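Long-range contacts in putative hydrolase (Chromobacterium violaceum, PDB 3MCW), which is probably a hydrolase of the isochorismatase family, related to nicotinamidases, though its natural substrate is not established: residues 13-18 / 115-120; 17-22 / 56-61; 42-47 / 185-190; 141-146 / 179-184. One frame throughout, in Å; residues are numbered along the deposited sequence. Where two conformers were deposited one is given.

Contact 1. Residues 13-18 / 115-120; sequences PLLLLI and ELVVAG
At the middle of the six-stranded parallel sheet of the isochorismatase fold, L14 to I18 run beside L116 to G120 and show how a parallel ladder divides its peptide groups. L14 N bonds to E115 O, and L14 O receives V117 N at 2.8 Å. L16 repeats the pattern, giving its N-H to V117 O and accepting A119 N. The last rung joins I18 N to A119 O at 2.9 Å. The strands are twisted by 19°, yet the rungs stay nearly straight.

On the L14, L16 and I18 face, L14 lies alongside L116 and L16 alongside V118, each pair pointing the same way. I18 behaves differently: in the conformer given, with CG1 beside its own backbone N (chi1 -62°), its chain reaches back along the sheet and CD1 meets CG1 of V118 at 3.6 Å. On the other face, CD1 of L15 slants across V117 CG1 at 3.9 Å, and CD2 of L17 rests 4.1 Å from A119 CB. At the end of the ladder G120 takes up a backbone shape that in effect only glycine can adopt, because a CB would run into I18 O; its CA is 3.3 Å from I18 O. At the other end the carboxylate of E115 passes P13 CB and is held by S10 OG and S9 N.

Helix 37-51 packs on the L15, V117 and A119 face through C41, L44 and W48, while T130 and V131 of helix 123-136 meet L16, I18 and V118. Strand 55-60 flanks 14-18 along its other edge, bonding to L15 and L17.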
loop_
_atom_site.group_PDB
_atom_site.type_symbol
_atom_site.label_atom_id
_atom_site.label_comp_id
_atom_site.label_asym_id
_atom_site.label_seq_id
_atom_site.Cartn_x
_atom_site.Cartn_y
_atom_site.Cartn_z
ATOM N N PRO A 13 22.354 -7.712 1.306
ATOM C CA PRO A 13 20.910 -7.596 1.438
ATOM C C PRO A 13 20.548 -7.483 2.911
ATOM O O PRO A 13 21.126 -8.160 3.779
ATOM C CB PRO A 13 20.410 -8.899 0.808
ATOM C CG PRO A 13 21.533 -9.878 1.029
ATOM C CD PRO A 13 22.771 -9.051 0.847
ATOM N N LEU A 14 19.542 -6.667 3.196
ATOM C CA LEU A 14 19.140 -6.337 4.550
ATOM C C LEU A 14 17.818 -7.029 4.887
ATOM O O LEU A 14 16.830 -6.881 4.159
ATOM C CB LEU A 14 19.030 -4.806 4.713
ATOM C CG LEU A 14 18.660 -4.322 6.125
ATOM C CD1 LEU A 14 19.326 -3.000 6.464
ATOM C CD2 LEU A 14 17.143 -4.208 6.332
ATOM N N LEU A 15 17.798 -7.733 6.009
ATOM C CA LEU A 15 16.576 -8.420 6.503
ATOM C C LEU A 15 15.775 -7.477 7.340
ATOM O O LEU A 15 16.281 -6.929 8.332
ATOM C CB LEU A 15 16.986 -9.640 7.339
ATOM C CG LEU A 15 15.823 -10.488 7.850
ATOM C CD1 LEU A 15 15.043 -11.166 6.717
ATOM C CD2 LEU A 15 16.373 -11.552 8.817
ATOM N N LEU A 16 14.528 -7.248 6.931
ATOM C CA LEU A 16 13.598 -6.348 7.571
ATOM C C LEU A 16 12.421 -7.151 8.104
ATOM O O LEU A 16 11.612 -7.655 7.309
ATOM C CB LEU A 16 13.115 -5.298 6.548
ATOM C CG LEU A 16 12.323 -4.129 7.114
ATOM C CD1 LEU A 16 13.216 -3.218 7.931
ATOM C CD2 LEU A 16 11.677 -3.342 5.960
ATOM N N LEU A 17 12.375 -7.350 9.416
ATOM C CA LEU A 17 11.337 -8.165 10.085
ATOM C C LEU A 17 10.285 -7.254 10.680
ATOM O O LEU A 17 10.603 -6.454 11.549
ATOM C CB LEU A 17 11.964 -9.045 11.163
ATOM C CG LEU A 17 12.897 -10.136 10.674
ATOM C CD1 LEU A 17 13.486 -10.916 11.872
ATOM C CD2 LEU A 17 12.214 -11.056 9.694
ATOM N N ILE A 18 9.042 -7.404 10.241
ATOM C CA ILE A 18 7.982 -6.456 10.567
ATOM C C ILE A 18 6.999 -6.973 11.608
ATOM O O ILE A 18 6.243 -7.919 11.365
ATOM C CB ILE A 18 7.293 -5.999 9.277
ATOM C CG1 ILE A 18 8.304 -5.272 8.374
ATOM C CG2 ILE A 18 6.007 -5.179 9.614
ATOM C CD1 ILE A 18 7.725 -4.967 6.996
ATOM N N GLU A 115 18.843 -3.196 -1.194
ATOM C CA GLU A 115 18.192 -4.461 -1.407
ATOM C C GLU A 115 17.673 -4.972 -0.057
ATOM O O GLU A 115 18.435 -5.117 0.918
ATOM C CB GLU A 115 19.203 -5.395 -2.079
ATOM C CG GLU A 115 18.637 -6.682 -2.486
ATOM C CD GLU A 115 19.595 -7.514 -3.315
ATOM O OE1 GLU A 115 20.788 -7.648 -2.958
ATOM O OE2 GLU A 115 19.163 -8.111 -4.325
ATOM N N LEU A 116 16.375 -5.222 0.013
ATOM C CA LEU A 116 15.686 -5.585 1.243
ATOM C C LEU A 116 15.031 -6.965 1.089
ATOM O O LEU A 116 14.476 -7.272 0.042
ATOM C CB LEU A 116 14.577 -4.561 1.563
ATOM C CG LEU A 116 15.001 -3.081 1.532
ATOM C CD1 LEU A 116 13.816 -2.198 1.847
ATOM C CD2 LEU A 116 16.173 -2.815 2.519
ATOM N N VAL A 117 15.079 -7.739 2.180
ATOM C CA VAL A 117 14.370 -9.009 2.285
ATOM C C VAL A 117 13.393 -8.827 3.420
ATOM O O VAL A 117 13.792 -8.566 4.556
ATOM C CB VAL A 117 15.355 -10.178 2.569
ATOM C CG1 VAL A 117 14.587 -11.466 2.806
ATOM C CG2 VAL A 117 16.329 -10.285 1.382
ATOM N N VAL A 118 12.103 -8.926 3.126
ATOM C CA VAL A 118 11.057 -8.546 4.058
ATOM C C VAL A 118 10.236 -9.748 4.478
ATOM O O VAL A 118 9.852 -10.589 3.649
ATOM C CB VAL A 118 10.108 -7.473 3.437
ATOM C CG1 VAL A 118 9.007 -7.107 4.345
ATOM C CG2 VAL A 118 10.937 -6.221 3.026
ATOM N N ALA A 119 9.910 -9.792 5.767
ATOM C CA ALA A 119 8.969 -10.803 6.297
ATOM C C ALA A 119 8.300 -10.205 7.499
ATOM O O ALA A 119 8.789 -9.260 8.082
ATOM C CB ALA A 119 9.692 -12.099 6.655
ATOM N N GLY A 120 7.157 -10.748 7.884
ATOM C CA GLY A 120 6.489 -10.356 9.105
ATOM C C GLY A 120 4.978 -10.382 8.976
ATOM O O GLY A 120 4.416 -11.167 8.198
#

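Contact 2. Residues 17-22 / 56-61; sequences LIDMQQ and IHIRHD
Q21 grips H60 by its backbone, a side-chain amide doing the work of another strand. Its OE1 accepts H60 N at 2.9 Å in an almost straight bond, 177° at the hydrogen. Its NE2 donates a hydrogen bond, in the amide plane, to H60 O at 3.0 Å and also bonds to H76 O, which fixes the rotation of the amide. The same amide crosses R59 at CG, 3.5 Å from Q21 NE2.

Before this clamp, the ordinary parallel ladder runs L17 N to I56 O, I58 N to L17 O, and D19 N to I58 O at 2.9 Å. D19 then leaves the strand, its OD1 3.6 Å from CG2 of I58 and its carboxylate turned 62° from the H60 ring. K93 lies in the second shell, salt-bridged to D19 OD2 and hydrogen-bonded to H60 ND1, with S126 a weak partner of OD2. D19, K93 and S126 recall the Asp-Lys-Cys site of the family, with serine probably in the cysteine's place.

Strand 14-18, helix 37-51 and strand 55-60 form a beta-alpha-beta unit, and strand 89-93 borders 55-60 on the side away from 14-18.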
loop_
_atom_site.group_PDB
_atom_site.type_symbol
_atom_site.label_atom_id
_atom_site.label_comp_id
_atom_site.label_asym_id
_atom_site.label_seq_id
_atom_site.Cartn_x
_atom_site.Cartn_y
_atom_site.Cartn_z
ATOM N N LEU A 17 12.375 -7.350 9.416
ATOM C CA LEU A 17 11.337 -8.165 10.085
ATOM C C LEU A 17 10.285 -7.254 10.680
ATOM O O LEU A 17 10.603 -6.454 11.549
ATOM C CB LEU A 17 11.964 -9.045 11.163
ATOM C CG LEU A 17 12.897 -10.136 10.674
ATOM C CD1 LEU A 17 13.486 -10.916 11.872
ATOM C CD2 LEU A 17 12.214 -11.056 9.694
ATOM N N ILE A 18 9.042 -7.404 10.241
ATOM C CA ILE A 18 7.982 -6.456 10.567
ATOM C C ILE A 18 6.999 -6.973 11.608
ATOM O O ILE A 18 6.243 -7.919 11.365
ATOM C CB ILE A 18 7.293 -5.999 9.277
ATOM C CG1 ILE A 18 8.304 -5.272 8.374
ATOM C CG2 ILE A 18 6.007 -5.179 9.614
ATOM C CD1 ILE A 18 7.725 -4.967 6.996
ATOM N N ASP A 19 7.018 -6.321 12.754
ATOM C CA ASP A 19 5.948 -6.372 13.729
ATOM C C ASP A 19 5.634 -7.770 14.288
ATOM O O ASP A 19 4.497 -8.069 14.628
ATOM C CB ASP A 19 4.654 -5.736 13.186
ATOM C CG ASP A 19 4.772 -4.275 12.857
ATOM O OD1 ASP A 19 5.800 -3.643 13.113
ATOM O OD2 ASP A 19 3.780 -3.738 12.268
HETATM N N MSE A 20 6.664 -8.584 14.439
HETATM C CA MSE A 20 6.515 -9.965 14.919
HETATM C C MSE A 20 6.473 -9.967 16.443
HETATM O O MSE A 20 7.390 -10.424 17.107
HETATM C CB MSE A 20 7.612 -10.848 14.354
HETATM C CG MSE A 20 7.409 -11.101 12.880
HETATM SE SE MSE A 20 5.888 -12.255 12.492
HETATM C CE MSE A 20 7.048 -13.859 12.876
ATOM N N GLN A 21 5.371 -9.449 16.954
ATOM C CA GLN A 21 5.105 -9.202 18.357
ATOM C C GLN A 21 3.979 -10.115 18.827
ATOM O O GLN A 21 3.155 -10.601 18.049
ATOM C CB GLN A 21 4.790 -7.733 18.597
ATOM C CG GLN A 21 5.988 -6.821 18.390
ATOM C CD GLN A 21 5.582 -5.406 18.059
ATOM O OE1 GLN A 21 5.479 -5.054 16.879
ATOM N NE2 GLN A 21 5.325 -4.588 19.093
ATOM N N GLN A 22 3.964 -10.369 20.132
ATOM C CA GLN A 22 3.030 -11.332 20.700
ATOM C C GLN A 22 1.570 -10.903 20.541
ATOM O O GLN A 22 0.683 -11.751 20.551
ATOM C CB GLN A 22 3.381 -11.628 22.147
ATOM C CG GLN A 22 4.757 -12.316 22.257
ATOM C CD GLN A 22 5.251 -12.494 23.663
ATOM O OE1 GLN A 22 4.476 -12.712 24.551
ATOM N NE2 GLN A 22 6.557 -12.365 23.862
ATOM N N ILE A 56 17.298 -5.259 10.397
ATOM C CA ILE A 56 16.519 -4.281 11.181
ATOM C C ILE A 56 15.213 -4.957 11.602
ATOM O O ILE A 56 14.478 -5.505 10.756
ATOM C CB ILE A 56 16.213 -3.001 10.372
ATOM C CG1 ILE A 56 17.510 -2.262 10.013
ATOM C CG2 ILE A 56 15.240 -2.109 11.108
ATOM C CD1 ILE A 56 17.291 -1.093 9.057
ATOM N N HIS A 57 14.905 -4.873 12.888
ATOM C CA HIS A 57 13.607 -5.255 13.430
ATOM C C HIS A 57 12.714 -4.021 13.450
ATOM O O HIS A 57 13.096 -2.992 13.990
ATOM C CB HIS A 57 13.754 -5.776 14.847
ATOM C CG HIS A 57 14.708 -6.884 15.041
ATOM N ND1 HIS A 57 14.323 -8.203 14.923
ATOM C CD2 HIS A 57 16.029 -6.865 15.344
ATOM C CE1 HIS A 57 15.391 -8.941 15.178
ATOM N NE2 HIS A 57 16.446 -8.162 15.425
ATOM N N ILE A 58 11.508 -4.124 12.881
ATOM C CA ILE A 58 10.499 -3.103 12.980
ATOM C C ILE A 58 9.497 -3.520 14.040
ATOM O O ILE A 58 8.992 -4.652 14.035
ATOM C CB ILE A 58 9.791 -2.890 11.615
ATOM C CG1 ILE A 58 10.769 -2.471 10.524
ATOM C CG2 ILE A 58 8.619 -1.897 11.764
ATOM C CD1 ILE A 58 11.562 -1.195 10.794
ATOM N N ARG A 59 9.204 -2.604 14.946
ATOM C CA ARG A 59 8.315 -2.806 16.057
ATOM C C ARG A 59 7.140 -1.838 15.955
ATOM O O ARG A 59 7.358 -0.658 15.683
ATOM C CB ARG A 59 9.059 -2.492 17.401
ATOM C CG ARG A 59 8.400 -3.010 18.628
ATOM C CD ARG A 59 9.159 -2.605 19.861
ATOM N NE ARG A 59 9.061 -1.193 20.141
ATOM C CZ ARG A 59 9.835 -0.536 21.001
ATOM N NH1 ARG A 59 10.860 -1.154 21.578
ATOM N NH2 ARG A 59 9.623 0.743 21.223
ATOM N N HIS A 60 5.929 -2.293 16.227
ATOM C CA HIS A 60 4.774 -1.420 16.220
ATOM C C HIS A 60 4.430 -0.989 17.638
ATOM O O HIS A 60 4.318 -1.820 18.546
ATOM C CB HIS A 60 3.559 -2.119 15.586
ATOM C CG HIS A 60 2.478 -1.161 15.277
ATOM N ND1 HIS A 60 2.548 -0.303 14.199
ATOM C CD2 HIS A 60 1.343 -0.870 15.944
ATOM C CE1 HIS A 60 1.471 0.454 14.212
ATOM N NE2 HIS A 60 0.728 0.130 15.258
ATOM N N ASP A 61 4.309 0.319 17.807
ATOM C CA ASP A 61 3.956 0.927 19.064
ATOM C C ASP A 61 2.618 1.659 18.925
ATOM O O ASP A 61 2.369 2.345 17.968
ATOM C CB ASP A 61 5.020 1.947 19.479
ATOM C CG ASP A 61 6.361 1.347 19.856
ATOM O OD1 ASP A 61 6.578 0.138 19.738
ATOM O OD2 ASP A 61 7.264 2.127 20.248
#

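Contact 3. Residues 42-47 / 185-190; sequences AGLLQA and ADILAA
No flat group takes part where L44 and A47 meet I187 and L188: aliphatic ends do all the touching. A methyl group of L188, CD2, is the busiest atom. It presses on CB of A47 at 3.5 Å, tighter than usual for two carbons, while lying 4.1 Å from CD2 of L44 and the same distance from G43 O. L188 CD2 therefore rests against one turn of the facing helix, the turn whose backbone is closed by A47 N bonding to G43 O. L188 reaches it with CG anti to its carbonyl carbon (chi1 -68°); CD1 continues the extended chain, and the side branch CD2 does the touching.

L44 serves both partners through one branch. Its CD2 meets CG2 of I187 at 3.8 Å, the two side chains crossing at about a right angle, and slants past L188 on the way.

The principle illustrated is the side-by-side packing of helices on one face of a Rossmann-like sheet. Segments 42-47 and 185-190 run almost parallel, 12° apart, with axes 10.5 Å from each other. At that separation the backbones stand well apart, L44 CA and L188 CA being 7.2 Å distant, and no hydrogen bond joins the segments.

Beneath the helices, L44 and I187 both rest on A144 of strand 140-149. I187 is also touched by L6 from the N-terminal loop, and A190 packs on L6 and F8. At the start of helix 184-191, the D186 carboxylate bonds back to G183 N.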
loop_
_atom_site.group_PDB
_atom_site.type_symbol
_atom_site.label_atom_id
_atom_site.label_comp_id
_atom_site.label_asym_id
_atom_site.label_seq_id
_atom_site.Cartn_x
_atom_site.Cartn_y
_atom_site.Cartn_z
ATOM N N ALA A 42 12.570 -17.169 11.815
ATOM C CA ALA A 42 13.708 -17.544 12.681
ATOM C C ALA A 42 14.866 -18.068 11.849
ATOM O O ALA A 42 16.005 -17.780 12.133
ATOM C CB ALA A 42 13.282 -18.580 13.711
ATOM N N GLY A 43 14.562 -18.843 10.803
ATOM C CA GLY A 43 15.602 -19.377 9.926
ATOM C C GLY A 43 16.326 -18.259 9.177
ATOM O O GLY A 43 17.543 -18.284 9.022
ATOM N N LEU A 44 15.574 -17.274 8.698
ATOM C CA LEU A 44 16.173 -16.137 8.022
ATOM C C LEU A 44 17.046 -15.336 9.014
ATOM O O LEU A 44 18.185 -14.991 8.714
ATOM C CB LEU A 44 15.114 -15.227 7.415
ATOM C CG LEU A 44 14.327 -15.799 6.237
ATOM C CD1 LEU A 44 13.130 -14.883 5.931
ATOM C CD2 LEU A 44 15.218 -15.981 5.036
ATOM N N LEU A 45 16.512 -15.078 10.204
ATOM C CA LEU A 45 17.208 -14.272 11.216
ATOM C C LEU A 45 18.507 -14.952 11.623
ATOM O O LEU A 45 19.543 -14.306 11.735
ATOM C CB LEU A 45 16.283 -14.063 12.410
ATOM C CG LEU A 45 16.795 -13.244 13.591
ATOM C CD1 LEU A 45 17.322 -11.893 13.122
ATOM C CD2 LEU A 45 15.727 -13.158 14.662
ATOM N N GLN A 46 18.465 -16.264 11.844
ATOM C CA GLN A 46 19.670 -16.997 12.226
ATOM C C GLN A 46 20.725 -16.951 11.129
ATOM O O GLN A 46 21.914 -16.787 11.412
ATOM C CB GLN A 46 19.369 -18.451 12.564
ATOM C CG GLN A 46 20.601 -19.152 13.192
ATOM C CD GLN A 46 20.409 -20.615 13.426
ATOM O OE1 GLN A 46 20.544 -21.103 14.544
ATOM N NE2 GLN A 46 20.119 -21.338 12.378
ATOM N N ALA A 47 20.313 -17.100 9.867
ATOM C CA ALA A 47 21.236 -17.020 8.765
ATOM C C ALA A 47 21.863 -15.637 8.653
ATOM O O ALA A 47 23.080 -15.518 8.403
ATOM C CB ALA A 47 20.567 -17.418 7.475
ATOM N N ALA A 185 13.426 -20.488 1.461
ATOM C CA ALA A 185 14.429 -21.458 1.001
ATOM C C ALA A 185 15.223 -20.856 -0.150
ATOM O O ALA A 185 16.456 -21.050 -0.232
ATOM C CB ALA A 185 13.796 -22.777 0.613
ATOM N N ASP A 186 14.554 -20.182 -1.079
ATOM C CA ASP A 186 15.154 -19.488 -2.258
ATOM C C ASP A 186 16.205 -18.491 -1.777
ATOM O O ASP A 186 17.297 -18.321 -2.302
ATOM C CB ASP A 186 14.119 -18.612 -3.064
ATOM C CG ASP A 186 12.917 -19.401 -3.651
ATOM O OD1 ASP A 186 13.115 -20.592 -4.023
ATOM O OD2 ASP A 186 11.786 -18.804 -3.759
ATOM N N ILE A 187 15.763 -17.712 -0.802
ATOM C CA ILE A 187 16.559 -16.628 -0.240
ATOM C C ILE A 187 17.836 -17.210 0.419
ATOM O O ILE A 187 18.950 -16.717 0.212
ATOM C CB ILE A 187 15.719 -15.827 0.764
ATOM C CG1 ILE A 187 14.673 -14.985 0.026
ATOM C CG2 ILE A 187 16.644 -14.961 1.622
ATOM C CD1 ILE A 187 13.474 -14.601 0.866
ATOM N N LEU A 188 17.672 -18.258 1.218
ATOM C CA LEU A 188 18.797 -18.858 1.916
ATOM C C LEU A 188 19.779 -19.432 0.930
ATOM O O LEU A 188 20.995 -19.305 1.133
ATOM C CB LEU A 188 18.306 -19.918 2.903
ATOM C CG LEU A 188 17.516 -19.395 4.106
ATOM C CD1 LEU A 188 16.886 -20.578 4.869
ATOM C CD2 LEU A 188 18.390 -18.512 5.018
ATOM N N ALA A 189 19.293 -20.040 -0.144
ATOM C CA ALA A 189 20.185 -20.552 -1.181
ATOM C C ALA A 189 20.938 -19.404 -1.847
ATOM O O ALA A 189 22.141 -19.493 -2.114
ATOM C CB ALA A 189 19.396 -21.349 -2.200
ATOM N N ALA A 190 20.247 -18.296 -2.102
ATOM C CA ALA A 190 20.867 -17.144 -2.766
ATOM C C ALA A 190 21.975 -16.521 -1.910
ATOM O O ALA A 190 22.995 -16.047 -2.456
ATOM C CB ALA A 190 19.819 -16.092 -3.123
#

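Contact 4. Residues 141-146 / 179-184; sequences VCLAED and CRVCGS
The start of helix 184-191 is held by D146, whose carboxylate takes S184 in a two-pronged grip just after the N-cap residue G183. OD1 of D146 accepts S184 N at 2.8 Å, and OD2 receives the hydroxyl S184 OG at 2.6 Å. Both donors come on the syn side, somewhat out of the carboxylate plane. D146 carries CG in the crowded position between backbone N and carbonyl carbon (chi1 62°), which turns the group toward the helix end; the positive end of the helix dipole would tend to favour its charged form.

Upstream, the two segments form the last parallel ladder of the sheet, with 180-182 as the outermost strand within the chain. After strand 140-149 the chain passes through the hairpin of strands 153-154 and 160-161 and through helix 163-174 before it returns as strand 180-182. R180 N bonds to V141 O and L143 N to R180 O, then C182 N to L143 O in a nearly linear bond of 178°. E145 N continues to C182 O at 3.0 Å as the chain turns its corner.

Cysteines contribute to both faces. In the conformers given, C182 SG packs on CB of C142, on the face that L6 and L44 approach. C179 SG is 3.9 Å from CB of L143 on the other face, beneath helices 123-136 and 163-174. E145, bent at chi2, slants over V181 so that its CG is 3.8 Å from V181 CG1; its OE1 bonds to H167. R180 NH2 reaches A4 O, and V181 also packs on W156 of the second subunit.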
loop_
_atom_site.group_PDB
_atom_site.type_symbol
_atom_site.label_atom_id
_atom_site.label_comp_id
_atom_site.label_asym_id
_atom_site.label_seq_id
_atom_site.Cartn_x
_atom_site.Cartn_y
_atom_site.Cartn_z
ATOM N N VAL A 141 13.139 -5.146 -3.484
ATOM C CA VAL A 141 12.530 -5.872 -2.380
ATOM C C VAL A 141 12.237 -7.314 -2.759
ATOM O O VAL A 141 11.625 -7.589 -3.792
ATOM C CB VAL A 141 11.201 -5.222 -1.933
ATOM C CG1 VAL A 141 10.584 -6.004 -0.808
ATOM C CG2 VAL A 141 11.416 -3.762 -1.593
ATOM N N CYS A 142 12.698 -8.232 -1.907
ATOM C CA CYS A 142 12.276 -9.656 -1.955
ATOM C C CYS A 142 11.378 -9.871 -0.765
ATOM O O CYS A 142 11.781 -9.675 0.376
ATOM C CB CYS A 142 13.435 -10.653 -1.825
ATOM S SG CYS A 142 14.643 -10.582 -3.132
ATOM N N LEU A 143 10.145 -10.294 -1.023
ATOM C CA LEU A 143 9.172 -10.561 0.024
ATOM C C LEU A 143 9.164 -12.054 0.287
ATOM O O LEU A 143 8.791 -12.844 -0.599
ATOM C CB LEU A 143 7.791 -10.058 -0.415
ATOM C CG LEU A 143 6.696 -10.266 0.612
ATOM C CD1 LEU A 143 6.988 -9.602 1.933
ATOM C CD2 LEU A 143 5.392 -9.690 0.057
ATOM N N ALA A 144 9.590 -12.473 1.481
ATOM C CA ALA A 144 9.666 -13.881 1.876
ATOM C C ALA A 144 8.289 -14.295 2.353
ATOM O O ALA A 144 7.959 -14.216 3.540
ATOM C CB ALA A 144 10.737 -14.097 2.954
ATOM N N GLU A 145 7.462 -14.744 1.420
ATOM C CA GLU A 145 6.035 -14.857 1.705
ATOM C C GLU A 145 5.690 -15.940 2.732
ATOM O O GLU A 145 4.704 -15.853 3.428
ATOM C CB GLU A 145 5.206 -15.001 0.421
ATOM C CG GLU A 145 5.431 -16.275 -0.326
ATOM C CD GLU A 145 4.586 -17.436 0.177
ATOM O OE1 GLU A 145 3.493 -17.210 0.737
ATOM O OE2 GLU A 145 5.029 -18.594 -0.022
ATOM N N ASP A 146 6.515 -16.994 2.781
ATOM C CA ASP A 146 6.341 -18.050 3.781
ATOM C C ASP A 146 6.676 -17.615 5.191
ATOM O O ASP A 146 6.331 -18.286 6.152
ATOM C CB ASP A 146 7.090 -19.320 3.390
ATOM C CG ASP A 146 8.589 -19.137 3.275
ATOM O OD1 ASP A 146 9.047 -18.070 2.802
ATOM O OD2 ASP A 146 9.337 -20.083 3.590
ATOM N N CYS A 179 7.647 -5.613 -5.741
ATOM C CA CYS A 179 8.666 -6.504 -5.165
ATOM C C CYS A 179 8.712 -7.794 -5.944
ATOM O O CYS A 179 7.932 -8.001 -6.884
ATOM C CB CYS A 179 8.350 -6.807 -3.703
ATOM S SG CYS A 179 6.907 -7.877 -3.483
ATOM N N ARG A 180 9.679 -8.646 -5.604
ATOM C CA ARG A 180 9.699 -10.030 -6.049
ATOM C C ARG A 180 9.244 -10.895 -4.887
ATOM O O ARG A 180 9.902 -10.943 -3.838
ATOM C CB ARG A 180 11.108 -10.417 -6.474
ATOM C CG ARG A 180 11.179 -11.831 -7.006
ATOM C CD ARG A 180 12.539 -12.160 -7.551
ATOM N NE ARG A 180 12.599 -13.541 -7.967
ATOM C CZ ARG A 180 13.544 -14.034 -8.738
ATOM N NH1 ARG A 180 14.531 -13.255 -9.142
ATOM N NH2 ARG A 180 13.510 -15.310 -9.058
ATOM N N VAL A 181 8.141 -11.616 -5.063
ATOM C CA VAL A 181 7.656 -12.556 -4.051
ATOM C C VAL A 181 8.451 -13.860 -4.200
ATOM O O VAL A 181 8.551 -14.409 -5.274
ATOM C CB VAL A 181 6.159 -12.794 -4.234
ATOM C CG1 VAL A 181 5.687 -13.920 -3.285
ATOM C CG2 VAL A 181 5.392 -11.495 -3.988
ATOM N N CYS A 182 9.006 -14.347 -3.085
ATOM C CA CYS A 182 9.717 -15.598 -3.133
ATOM C C CYS A 182 9.655 -16.301 -1.795
ATOM O O CYS A 182 8.913 -15.880 -0.896
ATOM C CB CYS A 182 11.140 -15.309 -3.533
ATOM S SG CYS A 182 11.900 -14.194 -2.354
ATOM N N GLY A 183 10.314 -17.449 -1.698
ATOM C CA GLY A 183 10.311 -18.219 -0.476
ATOM C C GLY A 183 11.627 -18.113 0.260
ATOM O O GLY A 183 12.691 -17.925 -0.317
ATOM N N SER A 184 11.551 -18.352 1.553
ATOM C CA SER A 184 12.737 -18.298 2.392
ATOM C C SER A 184 13.794 -19.297 1.946
ATOM O O SER A 184 14.970 -18.971 2.035
ATOM C CB SER A 184 12.400 -18.498 3.866
ATOM O OG SER A 184 11.876 -19.778 4.141
#

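In the fold
Contacts 2 and 1 are adjacent joints of one sheet, and contact 4 is the outer joint beyond the pairing of 115-121 with 140-149. Contacts 1 and 2 share L17 and I18 and lie 11 Å apart between centres; L15 O to I56 N, 2.8 Å, probably bonds them. Contact 1 meets contact 4 through L116 O and C142 N at 2.8 Å. Contacts 2 and 4, about 18 Å apart between centres, do not touch. Contact 3 closes over one face: I187 CD1 is 3.5 Å from A144 CB of contact 4. The presumed active site lies by contact 2. Separately, 1,2-ethanediol, probably from the crystallisation liquor, lies about 3 Å from the I56 side chain and is also found about 4 Å from that of L14.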